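Local coordinates for protein putative rubredoxin reductase (Rhodopseudomonas palustris, PDB 3FG2) that catalyses, as an FAD-containing ferredoxin reductase, electron transfer from NADH to a ferredoxin, probably to supply the cytochrome P450 CYP199A2 with electrons, at residues Val181-Ile186 and Gly333-Phe338; Pro252-Ile257 and Cys276-Ser281; Ser281-Glu286 and Pro313-Pro318; Phe355-Gly360 and Asp384-Pro389. All blocks are in the same frame, centred on the assembly; numbering follows the deposited sequence.

Contact 1 (Val181-Ile186 and Gly333-Phe338); sequences VVTPEI and GLTAGF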
loop_
_atom_site.group_PDB
_atom_site.type_symbol
_atom_site.label_atom_id
_atom_site.label_comp_id
_atom_site.label_asym_id
_atom_site.label_seq_id
_atom_site.Cartn_x
_atom_site.Cartn_y
_atom_site.Cartn_z
ATOM N N VAL A 181 10.098 1.927 -6.146
ATOM C CA VAL A 181 8.917 1.850 -6.998
ATOM C C VAL A 181 8.802 2.650 -8.300
ATOM O O VAL A 181 7.911 2.363 -9.099
ATOM C CB VAL A 181 7.652 2.154 -6.161
ATOM C CG1 VAL A 181 7.415 1.045 -5.148
ATOM C CG2 VAL A 181 7.823 3.482 -5.431
ATOM N N VAL A 182 9.660 3.642 -8.524
ATOM C CA VAL A 182 9.580 4.428 -9.763
ATOM C C VAL A 182 10.945 4.578 -10.423
ATOM O O VAL A 182 11.979 4.364 -9.776
ATOM C CB VAL A 182 9.012 5.859 -9.510
ATOM C CG1 VAL A 182 7.685 5.775 -8.780
ATOM C CG2 VAL A 182 10.012 6.695 -8.713
ATOM N N THR A 183 10.952 4.948 -11.703
ATOM C CA THR A 183 12.211 5.139 -12.427
ATOM C C THR A 183 12.763 6.550 -12.142
ATOM O O THR A 183 12.025 7.443 -11.719
ATOM C CB THR A 183 12.030 4.914 -13.959
ATOM O OG1 THR A 183 11.058 5.830 -14.486
ATOM C CG2 THR A 183 11.573 3.485 -14.229
ATOM N N PRO A 184 14.067 6.769 -12.376
ATOM C CA PRO A 184 14.732 8.057 -12.138
ATOM C C PRO A 184 14.034 9.341 -12.594
ATOM O O PRO A 184 14.074 10.346 -11.883
ATOM C CB PRO A 184 16.094 7.870 -12.809
ATOM C CG PRO A 184 16.350 6.405 -12.617
ATOM C CD PRO A 184 15.005 5.811 -12.983
ATOM N N GLU A 185 13.405 9.326 -13.767
ATOM C CA GLU A 185 12.735 10.530 -14.253
ATOM C C GLU A 185 11.605 10.970 -13.321
ATOM O O GLU A 185 11.321 12.162 -13.204
ATOM C CB GLU A 185 12.187 10.325 -15.669
ATOM C CG GLU A 185 13.196 9.789 -16.677
ATOM C CD GLU A 185 13.549 8.307 -16.440
ATOM O OE1 GLU A 185 12.662 7.529 -16.000
ATOM O OE2 GLU A 185 14.711 7.919 -16.710
ATOM N N ILE A 186 10.958 10.015 -12.663
ATOM C CA ILE A 186 9.885 10.353 -11.734
ATOM C C ILE A 186 10.474 10.904 -10.436
ATOM O O ILE A 186 9.993 11.910 -9.904
ATOM C CB ILE A 186 8.993 9.126 -11.422
ATOM C CG1 ILE A 186 8.345 8.614 -12.716
ATOM C CG2 ILE A 186 7.915 9.498 -10.416
ATOM C CD1 ILE A 186 7.539 9.666 -13.469
ATOM N N GLY A 333 1.334 -1.123 -14.407
ATOM C CA GLY A 333 2.333 -2.104 -14.807
ATOM C C GLY A 333 3.502 -2.145 -13.834
ATOM O O GLY A 333 3.613 -1.294 -12.952
ATOM N N LEU A 334 4.373 -3.141 -13.982
ATOM C CA LEU A 334 5.545 -3.279 -13.116
ATOM C C LEU A 334 6.777 -2.854 -13.921
ATOM O O LEU A 334 7.082 -3.458 -14.952
ATOM C CB LEU A 334 5.677 -4.732 -12.650
ATOM C CG LEU A 334 4.488 -5.290 -11.845
ATOM C CD1 LEU A 334 4.612 -6.798 -11.664
ATOM C CD2 LEU A 334 4.430 -4.602 -10.491
ATOM N N THR A 335 7.477 -1.820 -13.454
ATOM C CA THR A 335 8.655 -1.313 -14.160
ATOM C C THR A 335 10.024 -1.884 -13.780
ATOM O O THR A 335 11.048 -1.389 -14.253
ATOM C CB THR A 335 8.761 0.212 -14.027
ATOM O OG1 THR A 335 8.618 0.573 -12.654
ATOM C CG2 THR A 335 7.694 0.902 -14.845
ATOM N N ALA A 336 10.063 -2.908 -12.935
ATOM C CA ALA A 336 11.347 -3.488 -12.545
ATOM C C ALA A 336 12.088 -4.038 -13.773
ATOM O O ALA A 336 11.488 -4.675 -14.641
ATOM C CB ALA A 336 11.133 -4.605 -11.514
ATOM N N GLY A 337 13.388 -3.774 -13.842
ATOM C CA GLY A 337 14.184 -4.262 -14.950
ATOM C C GLY A 337 14.102 -3.400 -16.195
ATOM O O GLY A 337 14.468 -3.848 -17.286
ATOM N N PHE A 338 13.627 -2.165 -16.039
ATOM C CA PHE A 338 13.507 -1.237 -17.164
ATOM C C PHE A 338 14.880 -0.968 -17.777
ATOM O O PHE A 338 15.863 -0.778 -17.047
ATOM C CB PHE A 338 12.903 0.089 -16.687
ATOM C CG PHE A 338 13.796 0.864 -15.750
ATOM C CD1 PHE A 338 14.686 1.817 -16.242
ATOM C CD2 PHE A 338 13.756 0.628 -14.377
ATOM C CE1 PHE A 338 15.527 2.524 -15.382
ATOM C CE2 PHE A 338 14.594 1.330 -13.502
ATOM C CZ PHE A 338 15.480 2.280 -14.004
HETATM O O HOH W 1 6.900 2.436 -11.659
#

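Contact 2 (Pro252-Ile257 and Cys276-Ser281); sequences PTAAGI and CALFES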
loop_
_atom_site.group_PDB
_atom_site.type_symbol
_atom_site.label_atom_id
_atom_site.label_comp_id
_atom_site.label_asym_id
_atom_site.label_seq_id
_atom_site.Cartn_x
_atom_site.Cartn_y
_atom_site.Cartn_z
ATOM N N PRO A 252 3.505 -22.481 4.717
ATOM C CA PRO A 252 4.729 -21.882 4.172
ATOM C C PRO A 252 4.625 -20.363 4.071
ATOM O O PRO A 252 3.584 -19.826 3.691
ATOM C CB PRO A 252 4.861 -22.549 2.805
ATOM C CG PRO A 252 4.234 -23.894 3.032
ATOM C CD PRO A 252 3.000 -23.541 3.829
ATOM N N THR A 253 5.697 -19.674 4.432
ATOM C CA THR A 253 5.719 -18.218 4.370
ATOM C C THR A 253 7.121 -17.750 4.052
ATOM O O THR A 253 8.081 -18.501 4.177
ATOM C CB THR A 253 5.321 -17.573 5.708
ATOM O OG1 THR A 253 6.215 -18.022 6.735
ATOM C CG2 THR A 253 3.900 -17.932 6.081
ATOM N N ALA A 254 7.228 -16.500 3.630
ATOM C CA ALA A 254 8.511 -15.887 3.324
ATOM C C ALA A 254 8.163 -14.419 3.480
ATOM O O ALA A 254 7.648 -14.028 4.530
ATOM C CB ALA A 254 8.931 -16.203 1.899
ATOM N N ALA A 255 8.426 -13.610 2.458
ATOM C CA ALA A 255 8.063 -12.201 2.513
ATOM C C ALA A 255 6.575 -12.149 2.142
ATOM O O ALA A 255 6.186 -11.546 1.144
ATOM C CB ALA A 255 8.887 -11.407 1.514
ATOM N N GLY A 256 5.757 -12.809 2.958
ATOM C CA GLY A 256 4.327 -12.878 2.734
ATOM C C GLY A 256 3.874 -14.320 2.903
ATOM O O GLY A 256 4.708 -15.224 3.014
ATOM N N ILE A 257 2.562 -14.539 2.948
ATOM C CA ILE A 257 2.015 -15.888 3.086
ATOM C C ILE A 257 1.948 -16.487 1.682
ATOM O O ILE A 257 1.254 -15.968 0.811
ATOM C CB ILE A 257 0.595 -15.859 3.693
ATOM C CG1 ILE A 257 0.592 -15.016 4.967
ATOM C CG2 ILE A 257 0.123 -17.284 4.005
ATOM C CD1 ILE A 257 -0.775 -14.888 5.617
ATOM N N CYS A 276 -0.636 -9.187 2.574
ATOM C CA CYS A 276 -0.020 -10.325 3.255
ATOM C C CYS A 276 0.302 -11.511 2.363
ATOM O O CYS A 276 1.036 -12.416 2.773
ATOM C CB CYS A 276 -0.916 -10.807 4.405
ATOM S SG CYS A 276 -2.318 -11.878 3.914
ATOM N N ALA A 277 -0.222 -11.502 1.141
ATOM C CA ALA A 277 -0.021 -12.623 0.226
ATOM C C ALA A 277 1.139 -12.560 -0.774
ATOM O O ALA A 277 1.333 -11.557 -1.466
ATOM C CB ALA A 277 -1.329 -12.897 -0.521
ATOM N N LEU A 278 1.892 -13.660 -0.840
ATOM C CA LEU A 278 3.025 -13.818 -1.755
ATOM C C LEU A 278 2.519 -14.857 -2.764
ATOM O O LEU A 278 2.757 -16.061 -2.621
ATOM C CB LEU A 278 4.242 -14.368 -1.003
ATOM C CG LEU A 278 5.636 -14.139 -1.595
ATOM C CD1 LEU A 278 6.643 -14.987 -0.822
ATOM C CD2 LEU A 278 5.667 -14.492 -3.082
ATOM N N PHE A 279 1.819 -14.374 -3.784
ATOM C CA PHE A 279 1.210 -15.231 -4.789
ATOM C C PHE A 279 2.014 -15.558 -6.039
ATOM O O PHE A 279 2.972 -14.873 -6.399
ATOM C CB PHE A 279 -0.114 -14.610 -5.224
ATOM C CG PHE A 279 0.049 -13.327 -5.983
ATOM C CD1 PHE A 279 -0.044 -13.309 -7.371
ATOM C CD2 PHE A 279 0.321 -12.136 -5.309
ATOM C CE1 PHE A 279 0.131 -12.113 -8.084
ATOM C CE2 PHE A 279 0.499 -10.942 -6.003
ATOM C CZ PHE A 279 0.402 -10.925 -7.395
ATOM N N GLU A 280 1.580 -16.618 -6.706
ATOM C CA GLU A 280 2.193 -17.073 -7.938
ATOM C C GLU A 280 1.491 -16.315 -9.062
ATOM O O GLU A 280 0.271 -16.375 -9.172
ATOM C CB GLU A 280 1.970 -18.580 -8.085
ATOM C CG GLU A 280 2.539 -19.176 -9.362
ATOM C CD GLU A 280 2.239 -20.662 -9.505
ATOM O OE1 GLU A 280 2.575 -21.226 -10.571
ATOM O OE2 GLU A 280 1.673 -21.265 -8.560
ATOM N N SER A 281 2.257 -15.600 -9.881
ATOM C CA SER A 281 1.696 -14.821 -10.991
ATOM C C SER A 281 1.890 -15.451 -12.377
ATOM O O SER A 281 3.000 -15.443 -12.922
ATOM C CB SER A 281 2.307 -13.414 -10.995
ATOM O OG SER A 281 1.914 -12.681 -12.147
#

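Contact 3 (Ser281-Glu286 and Pro313-Pro318); sequences SVRFGE and PYDGYP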
loop_
_atom_site.group_PDB
_atom_site.type_symbol
_atom_site.label_atom_id
_atom_site.label_comp_id
_atom_site.label_asym_id
_atom_site.label_seq_id
_atom_site.Cartn_x
_atom_site.Cartn_y
_atom_site.Cartn_z
ATOM N N SER A 281 2.257 -15.600 -9.881
ATOM C CA SER A 281 1.696 -14.821 -10.991
ATOM C C SER A 281 1.890 -15.451 -12.377
ATOM O O SER A 281 3.000 -15.443 -12.922
ATOM C CB SER A 281 2.307 -13.414 -10.995
ATOM O OG SER A 281 1.914 -12.681 -12.147
ATOM N N VAL A 282 0.811 -15.982 -12.950
ATOM C CA VAL A 282 0.890 -16.594 -14.277
ATOM C C VAL A 282 1.396 -15.587 -15.296
ATOM O O VAL A 282 2.293 -15.885 -16.089
ATOM C CB VAL A 282 -0.489 -17.109 -14.786
ATOM C CG1 VAL A 282 -0.841 -18.417 -14.119
ATOM C CG2 VAL A 282 -1.566 -16.058 -14.525
ATOM N N ARG A 283 0.815 -14.393 -15.273
ATOM C CA ARG A 283 1.206 -13.356 -16.212
ATOM C C ARG A 283 2.697 -13.011 -16.156
ATOM O O ARG A 283 3.369 -12.985 -17.191
ATOM C CB ARG A 283 0.377 -12.096 -15.973
ATOM C CG ARG A 283 0.744 -10.929 -16.874
ATOM C CD ARG A 283 -0.119 -9.726 -16.559
ATOM N NE ARG A 283 -1.509 -9.939 -16.950
ATOM C CZ ARG A 283 -1.928 -9.978 -18.212
ATOM N NH1 ARG A 283 -1.060 -9.818 -19.206
ATOM N NH2 ARG A 283 -3.215 -10.172 -18.480
ATOM N N PHE A 284 3.223 -12.760 -14.960
ATOM C CA PHE A 284 4.628 -12.388 -14.839
ATOM C C PHE A 284 5.593 -13.531 -14.596
ATOM O O PHE A 284 6.801 -13.319 -14.521
ATOM C CB PHE A 284 4.784 -11.324 -13.755
ATOM C CG PHE A 284 3.956 -10.104 -14.010
ATOM C CD1 PHE A 284 2.827 -9.842 -13.244
ATOM C CD2 PHE A 284 4.264 -9.250 -15.066
ATOM C CE1 PHE A 284 2.013 -8.750 -13.526
ATOM C CE2 PHE A 284 3.455 -8.155 -15.358
ATOM C CZ PHE A 284 2.326 -7.905 -14.587
ATOM N N GLY A 285 5.058 -14.741 -14.476
ATOM C CA GLY A 285 5.899 -15.905 -14.262
ATOM C C GLY A 285 6.828 -15.844 -13.060
ATOM O O GLY A 285 8.005 -16.182 -13.157
ATOM N N GLU A 286 6.297 -15.403 -11.928
ATOM C CA GLU A 286 7.068 -15.315 -10.698
ATOM C C GLU A 286 6.140 -15.082 -9.516
ATOM O O GLU A 286 4.986 -14.695 -9.689
ATOM C CB GLU A 286 8.124 -14.199 -10.786
ATOM C CG GLU A 286 7.653 -12.909 -11.429
ATOM C CD GLU A 286 8.763 -11.867 -11.535
ATOM O OE1 GLU A 286 9.923 -12.255 -11.808
ATOM O OE2 GLU A 286 8.476 -10.660 -11.362
ATOM N N PRO A 313 -7.073 -18.520 -12.402
ATOM C CA PRO A 313 -5.778 -17.995 -11.967
ATOM C C PRO A 313 -5.905 -16.496 -11.736
ATOM O O PRO A 313 -6.525 -15.795 -12.536
ATOM C CB PRO A 313 -4.864 -18.303 -13.148
ATOM C CG PRO A 313 -5.467 -19.540 -13.730
ATOM C CD PRO A 313 -6.947 -19.232 -13.684
ATOM N N TYR A 314 -5.336 -16.008 -10.640
ATOM C CA TYR A 314 -5.385 -14.583 -10.337
ATOM C C TYR A 314 -4.621 -13.810 -11.413
ATOM O O TYR A 314 -3.494 -14.174 -11.757
ATOM C CB TYR A 314 -4.751 -14.301 -8.973
ATOM C CG TYR A 314 -4.629 -12.832 -8.705
ATOM C CD1 TYR A 314 -5.769 -12.049 -8.541
ATOM C CD2 TYR A 314 -3.383 -12.203 -8.697
ATOM C CE1 TYR A 314 -5.684 -10.668 -8.381
ATOM C CE2 TYR A 314 -3.282 -10.808 -8.537
ATOM C CZ TYR A 314 -4.444 -10.053 -8.380
ATOM O OH TYR A 314 -4.385 -8.691 -8.220
ATOM N N ASP A 315 -5.228 -12.753 -11.948
ATOM C CA ASP A 315 -4.564 -11.954 -12.977
ATOM C C ASP A 315 -4.940 -10.473 -12.922
ATOM O O ASP A 315 -5.021 -9.808 -13.961
ATOM C CB ASP A 315 -4.871 -12.508 -14.375
ATOM C CG ASP A 315 -3.957 -11.918 -15.461
ATOM O OD1 ASP A 315 -4.283 -12.064 -16.655
ATOM O OD2 ASP A 315 -2.909 -11.314 -15.131
ATOM N N GLY A 316 -5.172 -9.955 -11.720
ATOM C CA GLY A 316 -5.514 -8.552 -11.599
ATOM C C GLY A 316 -4.324 -7.748 -12.086
ATOM O O GLY A 316 -3.245 -7.844 -11.502
ATOM N N TYR A 317 -4.487 -6.971 -13.153
ATOM C CA TYR A 317 -3.359 -6.195 -13.647
ATOM C C TYR A 317 -3.007 -5.079 -12.668
ATOM O O TYR A 317 -3.850 -4.247 -12.323
ATOM C CB TYR A 317 -3.634 -5.589 -15.016
ATOM C CG TYR A 317 -2.338 -5.318 -15.731
ATOM C CD1 TYR A 317 -1.696 -6.330 -16.448
ATOM C CD2 TYR A 317 -1.697 -4.087 -15.609
ATOM C CE1 TYR A 317 -0.439 -6.124 -17.025
ATOM C CE2 TYR A 317 -0.439 -3.871 -16.179
ATOM C CZ TYR A 317 0.181 -4.894 -16.887
ATOM O OH TYR A 317 1.406 -4.685 -17.475
ATOM N N PRO A 318 -1.737 -5.033 -12.237
ATOM C CA PRO A 318 -1.220 -4.047 -11.289
ATOM C C PRO A 318 -1.130 -2.586 -11.722
ATOM O O PRO A 318 -0.619 -2.254 -12.799
ATOM C CB PRO A 318 0.147 -4.620 -10.929
ATOM C CG PRO A 318 0.597 -5.189 -12.225
ATOM C CD PRO A 318 -0.650 -5.905 -12.723
HETATM O O HOH W 2 -5.288 -8.767 -16.501
#

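Contact 4 (Phe355-Gly360 and Asp384-Pro389); sequences FCYKAG and DKSVTP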
loop_
_atom_site.group_PDB
_atom_site.type_symbol
_atom_site.label_atom_id
_atom_site.label_comp_id
_atom_site.label_asym_id
_atom_site.label_seq_id
_atom_site.Cartn_x
_atom_site.Cartn_y
_atom_site.Cartn_z
ATOM N N PHE A 355 7.298 6.343 -20.313
ATOM C CA PHE A 355 6.962 5.046 -20.878
ATOM C C PHE A 355 8.177 4.166 -20.656
ATOM O O PHE A 355 9.243 4.392 -21.223
ATOM C CB PHE A 355 6.628 5.171 -22.371
ATOM C CG PHE A 355 5.243 5.684 -22.638
ATOM C CD1 PHE A 355 4.811 6.885 -22.082
ATOM C CD2 PHE A 355 4.368 4.967 -23.446
ATOM C CE1 PHE A 355 3.530 7.364 -22.324
ATOM C CE2 PHE A 355 3.079 5.436 -23.697
ATOM C CZ PHE A 355 2.661 6.640 -23.133
ATOM N N CYS A 356 8.017 3.161 -19.809
ATOM C CA CYS A 356 9.122 2.280 -19.489
ATOM C C CYS A 356 9.099 1.012 -20.313
ATOM O O CYS A 356 8.065 0.337 -20.412
ATOM C CB CYS A 356 9.077 1.936 -18.007
ATOM S SG CYS A 356 8.840 3.389 -16.986
ATOM N N TYR A 357 10.254 0.692 -20.888
ATOM C CA TYR A 357 10.411 -0.499 -21.708
ATOM C C TYR A 357 11.487 -1.445 -21.197
ATOM O O TYR A 357 12.381 -1.058 -20.433
ATOM C CB TYR A 357 10.788 -0.119 -23.135
ATOM C CG TYR A 357 9.754 0.679 -23.872
ATOM C CD1 TYR A 357 9.519 2.016 -23.556
ATOM C CD2 TYR A 357 9.016 0.102 -24.906
ATOM C CE1 TYR A 357 8.578 2.761 -24.249
ATOM C CE2 TYR A 357 8.070 0.839 -25.606
ATOM C CZ TYR A 357 7.857 2.168 -25.275
ATOM O OH TYR A 357 6.935 2.904 -25.981
ATOM N N LYS A 358 11.392 -2.691 -21.646
ATOM C CA LYS A 358 12.364 -3.726 -21.324
ATOM C C LYS A 358 12.403 -4.638 -22.545
ATOM O O LYS A 358 11.388 -5.220 -22.925
ATOM C CB LYS A 358 11.950 -4.520 -20.089
ATOM C CG LYS A 358 12.970 -5.585 -19.715
ATOM C CD LYS A 358 12.634 -6.275 -18.399
ATOM C CE LYS A 358 11.360 -7.080 -18.499
ATOM N NZ LYS A 358 11.077 -7.807 -17.228
ATOM N N ALA A 359 13.567 -4.735 -23.177
ATOM C CA ALA A 359 13.725 -5.566 -24.366
ATOM C C ALA A 359 12.757 -5.160 -25.478
ATOM O O ALA A 359 12.195 -6.018 -26.152
ATOM C CB ALA A 359 13.522 -7.035 -24.011
ATOM N N GLY A 360 12.557 -3.856 -25.651
ATOM C CA GLY A 360 11.683 -3.355 -26.702
ATOM C C GLY A 360 10.182 -3.383 -26.465
ATOM O O GLY A 360 9.416 -2.956 -27.326
ATOM N N ASP A 384 -1.358 -7.229 -23.218
ATOM C CA ASP A 384 0.023 -7.549 -23.539
ATOM C C ASP A 384 0.449 -6.909 -24.864
ATOM O O ASP A 384 1.344 -7.410 -25.547
ATOM C CB ASP A 384 0.188 -9.073 -23.590
ATOM C CG ASP A 384 1.611 -9.511 -23.365
ATOM O OD1 ASP A 384 2.241 -9.021 -22.403
ATOM O OD2 ASP A 384 2.097 -10.359 -24.143
ATOM N N LYS A 385 -0.194 -5.800 -25.222
ATOM C CA LYS A 385 0.136 -5.093 -26.459
ATOM C C LYS A 385 1.136 -4.008 -26.134
ATOM O O LYS A 385 1.331 -3.665 -24.970
ATOM C CB LYS A 385 -1.107 -4.466 -27.094
ATOM C CG LYS A 385 -2.221 -5.459 -27.387
ATOM C CD LYS A 385 -3.119 -5.010 -28.549
ATOM C CE LYS A 385 -3.750 -3.639 -28.317
ATOM N NZ LYS A 385 -4.691 -3.272 -29.418
ATOM N N SER A 386 1.765 -3.447 -27.153
ATOM C CA SER A 386 2.762 -2.426 -26.900
ATOM C C SER A 386 2.717 -1.293 -27.904
ATOM O O SER A 386 1.957 -1.326 -28.869
ATOM C CB SER A 386 4.150 -3.067 -26.919
ATOM O OG SER A 386 5.166 -2.163 -26.518
ATOM N N VAL A 387 3.534 -0.280 -27.646
ATOM C CA VAL A 387 3.665 0.871 -28.521
ATOM C C VAL A 387 5.155 1.132 -28.539
ATOM O O VAL A 387 5.812 1.003 -27.509
ATOM C CB VAL A 387 2.900 2.094 -27.971
ATOM C CG1 VAL A 387 3.530 3.373 -28.463
ATOM C CG2 VAL A 387 1.451 2.040 -28.447
ATOM N N THR A 388 5.702 1.483 -29.695
ATOM C CA THR A 388 7.138 1.716 -29.778
ATOM C C THR A 388 7.546 2.980 -29.039
ATOM O O THR A 388 6.731 3.877 -28.833
ATOM C CB THR A 388 7.611 1.833 -31.240
ATOM O OG1 THR A 388 7.272 3.128 -31.754
ATOM C CG2 THR A 388 6.963 0.742 -32.096
ATOM N N PRO A 389 8.821 3.057 -28.617
ATOM C CA PRO A 389 9.374 4.211 -27.896
ATOM C C PRO A 389 9.236 5.455 -28.759
ATOM O O PRO A 389 9.046 6.563 -28.259
ATOM C CB PRO A 389 10.841 3.826 -27.699
ATOM C CG PRO A 389 10.790 2.329 -27.614
ATOM C CD PRO A 389 9.820 1.976 -28.719
HETATM O O HOH W 3 7.159 -2.172 -28.839
#

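Contact 1 (Val181-Ile186 and Gly333-Phe338)
Thr183 sets its methyl over the middle of the Phe338 ring, and this is the tight part of the contact. Thr183 CG2 lies 3.7 Å from the centroid of the Phe338 ring and 14° off the ring normal, a CH-pi contact with the methyl over the centre of one face. Pro184 extends the apolar patch at the far end of the ring, where Pro184 CD comes within 3.7 Å of Phe338 CZ. Phe338 closes a type II turn that starts at Thr335; its CG sits between the backbone N and the carbonyl carbon (chi1 67°), and the ring thereby reaches across to the N-terminus of helix 184-196. The two branches of Thr183 do different work: while CG2 packs on the ring, OG1 is hydrogen-bonded to Glu366 of strand 361-368 and lies 2.8 Å from Glu185 OE1. Thr183 occupies the N-cap position, yet its hydroxyl makes no capping bond.

The other side is looser. Thr335 OG1 stands 4.0 Å from Val181 O, and a water fills in between them, giving a proton to Val181 O at 2.8 Å and accepting one from Thr335 OG1 at 2.7 Å. The Phe338 ring, though closely packed against Thr183, is itself partly exposed, on a turn whose tip at Ala336 and Gly337 is exposed. The contact joins the nucleotide-binding part of the chain to the C-terminal reductase domain. No direct hydrogen bond crosses it, which implies an interface held by apolar packing of Thr183 and Pro184 on Phe338 and by a water bridge.

Contact 2 (Pro252-Ile257 and Cys276-Ser281)
Leu278 and Ile257 lie on neighbouring parallel strands, and their side chains leave the backbone on different sides. Leu278 has CG anti to its backbone nitrogen (chi1 -158°), which carries the isobutyl group under the turn at Ala254-Gly256: Leu278 CD1 meets Ala254 CB at 3.8 Å, and Leu278 CG lies equally close to Ala255 O. Ile257 turns to the face shared with Ala277. Its CG1 branch runs past the Cys276 carbonyl, and Ile257 CD1 ends 3.8 Å from Cys276 SG. Between these two groups Gly256 leaves its backbone close against Leu278 CB; a beta carbon there would come too close to Leu278 CB and Cys276 O. Ala255 is the centre of an inverse gamma turn that leads into this glycine.

Two straight backbone bonds fix the parallel pairing: Ile257 N donates to Cys276 O at 2.6 Å, and Leu278 N donates to Ile257 O at 2.9 Å. Strand 277-281 is the middle of a three-stranded mixed sheet, with 257-259 on one flank and the antiparallel 286-288 on the other; Ile257 also packs on helix 244-248, and Ala277 on helix 293-306.

Contact 3 (Ser281-Glu286 and Pro313-Pro318)
Arg283 and Asp315 form a two-pronged salt bridge. Arg283 NE donates to Asp315 OD2 at 2.7 Å, using the syn lone pair of that oxygen, though the acceptor is tilted 24° out of the guanidinium plane; Arg283 NH2 makes a weak bond to Asp315 OD1 at 2.8 Å. The two planes are only 22° apart, and a bend at chi3 turns the guanidinium toward the carboxylate. A water that donates to Asp315 O accepts a weak bond from Arg283 NH2, which also bonds weakly to Pro382 O. An alanine in place of Arg283 would remove both prongs and is likely to leave the Asp315 carboxylate without its countercharge and the neighbouring Tyr317 ring less firmly held.

The turn that presents Arg283 links strands 277-281 and 286-288 and is built as an ST motif: Phe284 N donates to Ser281 OG at 3.1 Å. Gly285 and Glu286 both face Ser281, a G1 beta bulge.

The aromatic ring of Tyr317 packs against the arginine: Tyr317 CD1 lies over one face of the guanidinium, the planes 69° apart, and Tyr317 CE1 comes 3.6 Å from Arg283 CD. Apolar contacts lie to either side. Phe284 takes Pro318 CD at its ring edge, with Phe284 CE1 4.0 Å from Pro318 CD, while Arg283 CG covers one face of the same ring. At the opposite end of the contact, Val282 CG1 meets Pro313 CB at 4.1 Å.

Contact 4 (Phe355-Gly360 and Asp384-Pro389)
The Tyr357 ring carries Pro389 on one face and a carbonyl oxygen at its edge. Pro389 CG stands over the centre of the ring, 3.7 Å from its centroid and 13° off the normal, a CH-pi contact that sets the edge of the pyrrolidine above the phenol. In the ring plane, Val387 O reaches the edge near CE2 and CZ, and the phenol hydroxyl turns to it: Tyr357 OH donates to Val387 O at 2.7 Å, approaching from 48° above the carbonyl plane. With CG anti to the carbonyl carbon (chi1 -63°), the tyrosine stretches from the strand to the loop and touches it at both hydroxyl and face. Tyr357 OH also lies 3.0 Å from Thr388 O, so the backbone curls round the end of the phenol.

Tyr357 belongs to strand 351-358 of the antiparallel five-stranded sheet of the C-terminal reductase domain, and the partner loop runs from helix 371-380 to helix 389-393. That first helix ends in a Schellman motif with Asp384 at the C-prime position. Thr388 is the N-cap of the second helix, its OG1 accepting from Gln391 N. A phenylalanine in place of Tyr357 would keep the ring under Pro389 but would probably leave Val387 O without its hydroxyl donor and the loop less firmly tied to the strand.

On the wetter side, a water donates to Gly360 O at 2.8 Å and lies 3.1 Å from Ser386 OG, whose own stronger partner is the amide of Leu362. Val387, meanwhile, packs inward on Phe376 and Phe397.

Contacts 1 and 4 are neighbours, their centres 13 Å apart: Thr335 CG2 lies 3.5 Å from Cys356 SG, so the turn of 333-338 rests on the strand that carries contact 4. Contact 3 touches contact 1 through Leu334, whose CD1 is 3.7 Å from Phe284 CE1, and a probable backbone bond joins Gly333 N to Pro318 O at 2.8 Å. Contacts 2 and 3 share Ser281, and Phe279 stacks edge-to-face on Tyr314. Contact 2 comes nearest the FAD, with the Cys276 side chain about 6 Å from it; the Val181 and Pro318 side chains are about 10 Å from the cofactor, while contact 4 lies away from the FAD-binding residues.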